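Local coordinates for protein phosphatase Slingshot homolog 2 (Homo sapiens, PDB 2NT2), which dephosphorylates and thereby activates cofilin, the actin-depolymerizing factor, through its dual-specificity phosphatase domain, so regulating actin filament dynamics, at residues Gln6-Ala19 / Ser82-Ala96. The protein carries 1 engineered substitution. Residues are numbered along the deposited sequence; the frame is centred on the assembly and turned at random.
Sequences QIFEHVFLGSEWNA and SKCLVHSKMGVSRSA. Engineered in segment 82-96: Ser88 (natural residue Cys). With SO4 (sulfate ion), chain D.
Ala19 lays its methyl over the centre of the His87 imidazole: CB stands 3.4 Å from the ring centroid, 12° off the normal, a CH-pi contact. CG of His87 lies between its own backbone N and carbonyl carbon (chi1 78°), which brings the ring under helix 16-19, and ND1 donates to Ser88 O, nearly in the ring plane, fixing the ring's rotation. On the same sheet face Leu85 CD2 packs 3.9 Å from Ala19 CB. On the opposite face Leu13, CG anti to the backbone N, presses CD1 to 3.4 Å from Ser95 CB, a tight fit, while CD2 meets Ala96.

The backbones of 11-14 and 83-87 run parallel. Four backbone hydrogen bonds join the two segments here, the first of them to His10 O, just before the strand: Cys84 N to His10 O, Phe12 N to Cys84 O, Val86 N to Phe12 O and Gly14 N to Val86 O. Beyond them Glu16 N reaches Lys89 O at 3.3 Å, and a weak salt bridge links Glu16 OE1 with Lys89 NZ over 3.5 Å. Met90 CE abuts the Trp17 edge, in plane, 3.5 Å from CZ3, and SD lies at the edge of the six-membered ring, 5.1 Å from its centroid, a Met-aromatic contact.

The loop after His87 is the phosphate-binding loop of the protein-tyrosine phosphatases. Engineered Ser88 replaces the cysteine that forms the phosphocysteine intermediate. Backbone amides of Met90, Val92, Ser93 and Arg94 donate to a sulfate ion, which probably occupies the site of the substrate phosphate; Arg94 NE adds an almost straight bond (177°) to O3, 2.6 Å long, and its guanidinium also pairs with Glu39.

Strand 83-87 lies between 11-14 and parallel strand 30-35 in the mixed sheet, with Val99 of helix 94-107 against Leu13 and Val86, and helix 67-79 against Val11 and Cys84.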
loop_
_atom_site.group_PDB
_atom_site.type_symbol
_atom_site.label_atom_id
_atom_site.label_comp_id
_atom_site.label_asym_id
_atom_site.label_seq_id
_atom_site.Cartn_x
_atom_site.Cartn_y
_atom_site.Cartn_z
ATOM N N GLN A 6 6.564 -8.105 -3.809
ATOM C CA GLN A 6 5.859 -8.854 -2.775
ATOM C C GLN A 6 6.409 -8.495 -1.400
ATOM O O GLN A 6 7.598 -8.671 -1.138
ATOM C CB GLN A 6 5.955 -10.367 -2.992
ATOM C CG GLN A 6 4.875 -11.129 -2.230
ATOM C CD GLN A 6 4.754 -12.585 -2.617
ATOM O OE1 GLN A 6 5.613 -13.159 -3.281
ATOM N NE2 GLN A 6 3.659 -13.210 -2.192
ATOM N N ILE A 7 5.532 -7.994 -0.531
ATOM C CA ILE A 7 6.016 -7.622 0.804
ATOM C C ILE A 7 5.538 -8.604 1.857
ATOM O O ILE A 7 6.266 -8.932 2.798
ATOM C CB ILE A 7 5.582 -6.190 1.155
ATOM C CG1 ILE A 7 5.912 -5.189 0.036
ATOM C CG2 ILE A 7 6.195 -5.758 2.469
ATOM C CD1 ILE A 7 7.376 -5.215 -0.373
ATOM N N PHE A 8 4.307 -9.072 1.692
ATOM C CA PHE A 8 3.794 -10.147 2.535
ATOM C C PHE A 8 3.141 -11.207 1.660
ATOM O O PHE A 8 3.074 -10.963 0.453
ATOM C CB PHE A 8 2.833 -9.609 3.591
ATOM C CG PHE A 8 3.546 -8.657 4.545
ATOM C CD1 PHE A 8 3.114 -7.353 4.681
ATOM C CD2 PHE A 8 4.631 -9.094 5.290
ATOM C CE1 PHE A 8 3.754 -6.486 5.546
ATOM C CE2 PHE A 8 5.288 -8.238 6.153
ATOM C CZ PHE A 8 4.839 -6.934 6.278
ATOM N N GLU A 9 2.731 -12.318 2.256
ATOM C CA GLU A 9 2.096 -13.381 1.482
ATOM C C GLU A 9 0.980 -12.800 0.611
ATOM O O GLU A 9 0.866 -13.134 -0.561
ATOM C CB GLU A 9 1.558 -14.485 2.385
ATOM C CG GLU A 9 0.084 -14.803 2.246
ATOM C CD GLU A 9 -0.241 -15.812 1.166
ATOM O OE1 GLU A 9 -1.039 -16.731 1.434
ATOM O OE2 GLU A 9 0.289 -15.685 0.035
ATOM N N HIS A 10 0.219 -11.894 1.216
ATOM C CA HIS A 10 -0.972 -11.329 0.605
ATOM C C HIS A 10 -0.807 -9.886 0.167
ATOM O O HIS A 10 -1.812 -9.206 -0.086
ATOM C CB HIS A 10 -2.139 -11.440 1.600
ATOM C CG HIS A 10 -1.902 -10.654 2.854
ATOM N ND1 HIS A 10 -0.824 -10.862 3.685
ATOM C CD2 HIS A 10 -2.614 -9.647 3.416
ATOM C CE1 HIS A 10 -0.883 -10.021 4.706
ATOM N NE2 HIS A 10 -1.965 -9.269 4.566
ATOM N N VAL A 11 0.421 -9.375 0.064
ATOM C CA VAL A 11 0.585 -7.942 -0.207
ATOM C C VAL A 11 1.671 -7.680 -1.242
ATOM O O VAL A 11 2.815 -8.108 -1.077
ATOM C CB VAL A 11 0.931 -7.131 1.056
ATOM C CG1 VAL A 11 1.152 -5.659 0.723
ATOM C CG2 VAL A 11 -0.148 -7.277 2.116
ATOM N N PHE A 12 1.314 -6.939 -2.288
ATOM C CA PHE A 12 2.304 -6.460 -3.250
ATOM C C PHE A 12 2.350 -4.933 -3.227
ATOM O O PHE A 12 1.312 -4.299 -3.039
ATOM C CB PHE A 12 2.000 -6.949 -4.667
ATOM C CG PHE A 12 2.475 -8.372 -4.934
ATOM C CD1 PHE A 12 1.670 -9.454 -4.625
ATOM C CD2 PHE A 12 3.724 -8.601 -5.487
ATOM C CE1 PHE A 12 2.101 -10.747 -4.862
ATOM C CE2 PHE A 12 4.166 -9.889 -5.723
ATOM C CZ PHE A 12 3.355 -10.966 -5.409
ATOM N N LEU A 13 3.536 -4.395 -3.447
ATOM C CA LEU A 13 3.748 -2.953 -3.567
ATOM C C LEU A 13 4.221 -2.598 -4.972
ATOM O O LEU A 13 5.219 -3.157 -5.447
ATOM C CB LEU A 13 4.761 -2.512 -2.505
ATOM C CG LEU A 13 5.071 -1.014 -2.451
ATOM C CD1 LEU A 13 3.809 -0.245 -2.101
ATOM C CD2 LEU A 13 6.192 -0.728 -1.462
ATOM N N GLY A 14 3.538 -1.693 -5.676
ATOM C CA GLY A 14 3.888 -1.448 -7.069
ATOM C C GLY A 14 3.466 -0.111 -7.628
ATOM O O GLY A 14 3.103 0.824 -6.917
ATOM N N SER A 15 3.504 0.004 -8.957
ATOM C CA SER A 15 3.195 1.240 -9.658
ATOM C C SER A 15 1.936 1.115 -10.508
ATOM O O SER A 15 1.302 0.062 -10.567
ATOM C CB SER A 15 4.374 1.654 -10.550
ATOM O OG SER A 15 4.631 0.662 -11.536
ATOM N N GLU A 16 1.596 2.213 -11.191
ATOM C CA GLU A 16 0.446 2.201 -12.087
ATOM C C GLU A 16 0.680 1.266 -13.265
ATOM O O GLU A 16 -0.260 0.660 -13.779
ATOM C CB GLU A 16 0.123 3.609 -12.593
ATOM C CG GLU A 16 1.231 4.266 -13.398
ATOM C CD GLU A 16 0.698 5.359 -14.306
ATOM O OE1 GLU A 16 1.303 6.448 -14.356
ATOM O OE2 GLU A 16 -0.334 5.129 -14.968
ATOM N N TRP A 17 1.934 1.174 -13.703
ATOM C CA TRP A 17 2.258 0.306 -14.835
ATOM C C TRP A 17 2.171 -1.161 -14.446
ATOM O O TRP A 17 1.892 -2.012 -15.289
ATOM C CB TRP A 17 3.624 0.684 -15.414
ATOM C CG TRP A 17 3.602 2.126 -15.851
ATOM C CD1 TRP A 17 3.048 2.628 -16.991
ATOM C CD2 TRP A 17 4.155 3.240 -15.142
ATOM N NE1 TRP A 17 3.225 3.989 -17.038
ATOM C CE2 TRP A 17 3.902 4.389 -15.917
ATOM C CE3 TRP A 17 4.842 3.378 -13.933
ATOM C CZ2 TRP A 17 4.311 5.661 -15.517
ATOM C CZ3 TRP A 17 5.247 4.639 -13.538
ATOM C CH2 TRP A 17 4.981 5.765 -14.328
ATOM N N ASN A 18 2.342 -1.448 -13.161
ATOM C CA ASN A 18 2.053 -2.774 -12.629
ATOM C C ASN A 18 0.548 -3.003 -12.551
ATOM O O ASN A 18 0.056 -4.106 -12.775
ATOM C CB ASN A 18 2.675 -2.963 -11.245
ATOM C CG ASN A 18 4.186 -2.920 -11.244
ATOM O OD1 ASN A 18 4.856 -3.263 -12.218
ATOM N ND2 ASN A 18 4.761 -2.477 -10.132
ATOM N N ALA A 19 -0.210 -1.950 -12.230
ATOM C CA ALA A 19 -1.646 -2.143 -12.065
ATOM C C ALA A 19 -2.350 -2.320 -13.408
ATOM O O ALA A 19 -3.462 -2.858 -13.451
ATOM C CB ALA A 19 -2.254 -0.993 -11.283
ATOM N N SER A 82 -6.629 -14.430 -0.594
ATOM C CA SER A 82 -6.125 -13.853 -1.841
ATOM C C SER A 82 -5.008 -12.849 -1.565
ATOM O O SER A 82 -4.579 -12.711 -0.424
ATOM C CB SER A 82 -7.247 -13.197 -2.647
ATOM O OG SER A 82 -6.855 -12.995 -3.995
ATOM N N LYS A 83 -4.549 -12.189 -2.619
ATOM C CA LYS A 83 -3.441 -11.252 -2.586
ATOM C C LYS A 83 -3.888 -9.867 -3.058
ATOM O O LYS A 83 -4.840 -9.744 -3.827
ATOM C CB LYS A 83 -2.266 -11.728 -3.442
ATOM C CG LYS A 83 -1.875 -13.182 -3.227
ATOM C CD LYS A 83 -0.455 -13.455 -3.700
ATOM C CE LYS A 83 0.030 -14.797 -3.168
ATOM N NZ LYS A 83 -0.644 -15.938 -3.851
ATOM N N CYS A 84 -3.181 -8.858 -2.565
ATOM C CA CYS A 84 -3.533 -7.459 -2.793
ATOM C C CYS A 84 -2.350 -6.689 -3.364
ATOM O O CYS A 84 -1.228 -6.814 -2.876
ATOM C CB CYS A 84 -4.011 -6.832 -1.484
ATOM S SG CYS A 84 -4.529 -5.103 -1.568
ATOM N N LEU A 85 -2.606 -5.905 -4.407
ATOM C CA LEU A 85 -1.608 -4.982 -4.926
ATOM C C LEU A 85 -1.814 -3.588 -4.338
ATOM O O LEU A 85 -2.808 -2.909 -4.591
ATOM C CB LEU A 85 -1.646 -4.920 -6.454
ATOM C CG LEU A 85 -0.879 -3.756 -7.097
ATOM C CD1 LEU A 85 0.616 -3.920 -6.883
ATOM C CD2 LEU A 85 -1.209 -3.643 -8.578
ATOM N N VAL A 86 -0.850 -3.131 -3.538
ATOM C CA VAL A 86 -0.902 -1.727 -3.138
ATOM C C VAL A 86 -0.060 -0.905 -4.116
ATOM O O VAL A 86 1.143 -1.131 -4.219
ATOM C CB VAL A 86 -0.420 -1.466 -1.708
ATOM C CG1 VAL A 86 -0.926 -0.093 -1.265
ATOM C CG2 VAL A 86 -0.897 -2.550 -0.760
ATOM N N HIS A 87 -0.711 0.008 -4.831
ATOM C CA HIS A 87 0.006 0.792 -5.838
ATOM C C HIS A 87 -0.381 2.266 -5.791
ATOM O O HIS A 87 -1.436 2.650 -5.292
ATOM C CB HIS A 87 -0.201 0.218 -7.233
ATOM C CG HIS A 87 -1.503 0.517 -7.898
ATOM N ND1 HIS A 87 -1.664 1.577 -8.762
ATOM C CD2 HIS A 87 -2.708 -0.096 -7.848
ATOM C CE1 HIS A 87 -2.907 1.607 -9.210
ATOM N NE2 HIS A 87 -3.566 0.601 -8.669
ATOM N N SER A 88 0.543 3.072 -6.298
ATOM C CA SER A 88 0.354 4.497 -6.524
ATOM C C SER A 88 0.672 4.807 -7.984
ATOM O O SER A 88 0.439 3.965 -8.856
ATOM C CB SER A 88 1.229 5.314 -5.574
ATOM O OG SER A 88 2.568 4.851 -5.580
ATOM N N LYS A 89 1.229 5.979 -8.256
ATOM C CA LYS A 89 1.784 6.211 -9.593
ATOM C C LYS A 89 3.178 5.592 -9.700
ATOM O O LYS A 89 3.452 4.834 -10.622
ATOM C CB LYS A 89 1.823 7.698 -9.922
ATOM C CG LYS A 89 2.813 8.088 -11.008
ATOM C CD LYS A 89 2.257 9.145 -11.940
ATOM C CE LYS A 89 3.171 9.351 -13.136
ATOM N NZ LYS A 89 2.409 9.718 -14.361
ATOM N N MET A 90 4.073 5.912 -8.766
ATOM C CA MET A 90 5.420 5.360 -8.829
ATOM C C MET A 90 5.624 4.153 -7.924
ATOM O O MET A 90 6.531 3.355 -8.181
ATOM C CB MET A 90 6.464 6.434 -8.513
ATOM C CG MET A 90 6.261 7.760 -9.221
ATOM S SD MET A 90 6.207 7.656 -11.018
ATOM C CE MET A 90 7.342 6.311 -11.337
ATOM N N GLY A 91 4.801 4.001 -6.898
ATOM C CA GLY A 91 4.982 2.934 -5.923
ATOM C C GLY A 91 6.110 3.266 -4.960
ATOM O O GLY A 91 6.834 2.390 -4.494
ATOM N N VAL A 92 6.264 4.546 -4.657
ATOM C CA VAL A 92 7.397 5.057 -3.892
ATOM C C VAL A 92 6.969 5.764 -2.618
ATOM O O VAL A 92 7.635 5.675 -1.587
ATOM C CB VAL A 92 8.203 6.028 -4.782
ATOM C CG1 VAL A 92 8.865 7.123 -3.968
ATOM C CG2 VAL A 92 9.224 5.243 -5.596
ATOM N N SER A 93 5.847 6.474 -2.659
ATOM C CA SER A 93 5.453 7.325 -1.536
ATOM C C SER A 93 4.078 6.992 -0.987
ATOM O O SER A 93 3.919 6.503 0.138
ATOM C CB SER A 93 5.527 8.786 -1.994
ATOM O OG SER A 93 5.245 9.682 -0.949
ATOM N N ARG A 94 3.024 7.235 -1.760
ATOM C CA ARG A 94 1.680 6.949 -1.251
ATOM C C ARG A 94 1.488 5.464 -0.968
ATOM O O ARG A 94 0.954 5.069 0.073
ATOM C CB ARG A 94 0.622 7.425 -2.245
ATOM C CG ARG A 94 0.468 8.939 -2.331
ATOM C CD ARG A 94 -0.448 9.309 -3.493
ATOM N NE ARG A 94 0.228 9.175 -4.781
ATOM C CZ ARG A 94 -0.330 9.445 -5.952
ATOM N NH1 ARG A 94 -1.583 9.866 -6.025
ATOM N NH2 ARG A 94 0.389 9.286 -7.058
ATOM N N SER A 95 1.901 4.620 -1.910
ATOM C CA SER A 95 1.756 3.180 -1.760
ATOM C C SER A 95 2.711 2.635 -0.699
ATOM O O SER A 95 2.284 1.846 0.143
ATOM C CB SER A 95 1.974 2.468 -3.091
ATOM O OG SER A 95 3.132 2.919 -3.762
ATOM N N ALA A 96 3.974 3.063 -0.756
ATOM C CA ALA A 96 4.982 2.550 0.171
ATOM C C ALA A 96 4.597 2.846 1.620
ATOM O O ALA A 96 4.620 1.947 2.458
ATOM C CB ALA A 96 6.366 3.091 -0.131
HETATM S S SO4 D . 3.704 7.835 -5.665
HETATM O O1 SO4 D . 3.118 7.644 -6.983
HETATM O O2 SO4 D . 4.771 8.834 -5.703
HETATM O O3 SO4 D . 2.673 8.293 -4.729
HETATM O O4 SO4 D . 4.254 6.559 -5.195
#